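Local atomic coordinates of glycerol dehydrogenase (Bacillus coagulans, PDB entry 6CSJ), a protein that probably oxidises glycerol and related polyols with NAD+ as the cofactor, and in this double mutant has acquired D-lactate dehydrogenase activity. Residues A181-K187 against Y337-F341. The protein carries 2 engineered substitutions. Residues are numbered along the deposited sequence; the frame is centred on the assembly and turned at random.
Sequences ATKRANK and YNMPF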
# COMPACT_ATOMS: atom_id res chain seq x y z
N ALA A 181 -10.35 5.41 14.42
CA ALA A 181 -9.73 5.24 15.73
C ALA A 181 -8.81 6.41 16.10
O ALA A 181 -8.91 6.97 17.20
CB ALA A 181 -8.96 3.93 15.77
N THR A 182 -7.93 6.78 15.17
CA THR A 182 -6.99 7.87 15.36
C THR A 182 -7.69 9.21 15.60
O THR A 182 -7.30 9.97 16.49
CB THR A 182 -6.03 8.00 14.16
OG1 THR A 182 -5.27 6.78 14.00
CG2 THR A 182 -5.06 9.16 14.36
N LYS A 183 -8.72 9.51 14.81
CA LYS A 183 -9.48 10.75 15.00
C LYS A 183 -10.22 10.76 16.35
O LYS A 183 -10.21 11.79 17.04
CB LYS A 183 -10.44 10.98 13.85
CG LYS A 183 -11.02 12.39 13.78
CD LYS A 183 -11.82 12.58 12.51
CE LYS A 183 -12.04 14.04 12.19
NZ LYS A 183 -12.96 14.67 13.18
N ARG A 184 -10.84 9.63 16.71
CA ARG A 184 -11.48 9.45 18.02
C ARG A 184 -10.50 9.71 19.15
O ARG A 184 -10.83 10.41 20.10
CB ARG A 184 -12.06 8.03 18.19
CG ARG A 184 -13.55 7.89 17.95
CD ARG A 184 -13.92 6.40 17.89
NE ARG A 184 -15.15 6.14 17.13
CZ ARG A 184 -15.61 4.94 16.77
NH1 ARG A 184 -14.95 3.82 17.07
NH2 ARG A 184 -16.75 4.85 16.09
N ALA A 185 -9.30 9.14 19.03
CA ALA A 185 -8.22 9.34 20.00
C ALA A 185 -7.63 10.75 20.02
O ALA A 185 -6.88 11.05 20.93
CB ALA A 185 -7.12 8.32 19.75
N ASN A 186 -7.94 11.58 19.04
CA ASN A 186 -7.30 12.90 18.86
C ASN A 186 -5.77 12.81 18.69
O ASN A 186 -5.04 13.71 19.09
CB ASN A 186 -7.67 13.84 20.03
CG ASN A 186 -7.54 15.30 19.67
OD1 ASN A 186 -8.01 15.73 18.63
ND2 ASN A 186 -6.90 16.07 20.52
N LYS A 187 -5.31 11.71 18.08
CA LYS A 187 -3.88 11.45 17.86
C LYS A 187 -3.47 11.93 16.46
O LYS A 187 -4.31 12.37 15.66
CB LYS A 187 -3.57 9.95 18.02
CG LYS A 187 -3.69 9.42 19.44
CD LYS A 187 -2.51 9.79 20.29
CE LYS A 187 -2.72 9.37 21.75
NZ LYS A 187 -2.56 7.90 21.94
N TYR A 337 -1.05 2.23 19.56
CA TYR A 337 -1.36 3.23 20.58
C TYR A 337 -2.19 4.41 20.09
O TYR A 337 -2.53 5.28 20.89
CB TYR A 337 -0.07 3.69 21.30
CG TYR A 337 0.61 2.50 21.97
CD1 TYR A 337 0.03 1.88 23.08
CD2 TYR A 337 1.78 1.95 21.43
CE1 TYR A 337 0.62 0.76 23.66
CE2 TYR A 337 2.37 0.84 22.02
CZ TYR A 337 1.78 0.25 23.13
OH TYR A 337 2.35 -0.85 23.69
N ASN A 338 -2.53 4.44 18.80
CA ASN A 338 -3.51 5.41 18.28
C ASN A 338 -4.96 5.00 18.55
O ASN A 338 -5.87 5.80 18.28
CB ASN A 338 -3.32 5.66 16.78
CG ASN A 338 -2.07 6.45 16.48
OD1 ASN A 338 -1.58 7.23 17.31
ND2 ASN A 338 -1.54 6.26 15.28
N MET A 339 -5.19 3.78 19.05
CA MET A 339 -6.51 3.40 19.55
C MET A 339 -6.93 4.35 20.69
O MET A 339 -6.08 4.77 21.47
CB MET A 339 -6.51 1.95 20.04
CG MET A 339 -6.23 0.88 18.98
SD MET A 339 -7.24 0.94 17.49
CE MET A 339 -8.85 0.44 18.12
N PRO A 340 -8.22 4.71 20.77
CA PRO A 340 -8.66 5.67 21.81
C PRO A 340 -8.86 5.05 23.22
O PRO A 340 -9.64 5.55 24.01
CB PRO A 340 -9.97 6.21 21.24
CG PRO A 340 -10.53 5.06 20.46
CD PRO A 340 -9.35 4.28 19.93
N PHE A 341 -8.16 3.96 23.52
CA PHE A 341 -8.19 3.32 24.83
C PHE A 341 -6.81 2.70 25.10
O PHE A 341 -5.98 2.60 24.20
CB PHE A 341 -9.30 2.25 24.92
CG PHE A 341 -9.40 1.35 23.71
CD1 PHE A 341 -8.61 0.21 23.60
CD2 PHE A 341 -10.31 1.63 22.70
CE1 PHE A 341 -8.71 -0.63 22.49
CE2 PHE A 341 -10.41 0.79 21.58
CZ PHE A 341 -9.61 -0.34 21.49
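Lys187 reaches across to the 337-341 loop and gives the one hydrogen bond between the segments, a weak one from NZ to Tyr337 O at 2.8 Å. A bend at chi2 (-78°) goes with its chain lying across the Asn338 amide, Lys187 CB 3.4 Å and Lys187 CG 3.7 Å from Asn338 OD1; a second, at chi4 (75°), turns NZ onto Tyr337 O. With an alanine here, Tyr337 O would probably lose this donor and Asn338 OD1 the methylenes beyond CB. Thr182 and Asn338 run side by side, Thr182 OG1 lying 3.6 Å from Asn338 CB; Thr182 OG1 is bonded to Glu178 O and Asn338 ND2 to Leu250 O, not to each other.

The other side-chain packing is mostly apolar. Ala185 CB sits 3.2 Å from the backbone Asn338 O and 3.8 Å from Pro340 CB, and Arg184 CB touches Pro340 CG at 4.0 Å before its extended chain leads away. Deeper in, Ala181 CB meets Met339 SD at 3.9 Å.

Asn186, with positive phi (59°), ends helix 175-185 in a Schellman motif, Lys187 N bonded back to Thr182 O, which places Lys187 facing the loop. This is plain packing in the all-helical C-terminal domain of the iron-containing alcohol dehydrogenase fold, away from the parallel sheet: a helix C-terminus against the loop between helices 319-329 and 345-365, with Gln282 of helix 271-285 touching both Ala181 and Met339.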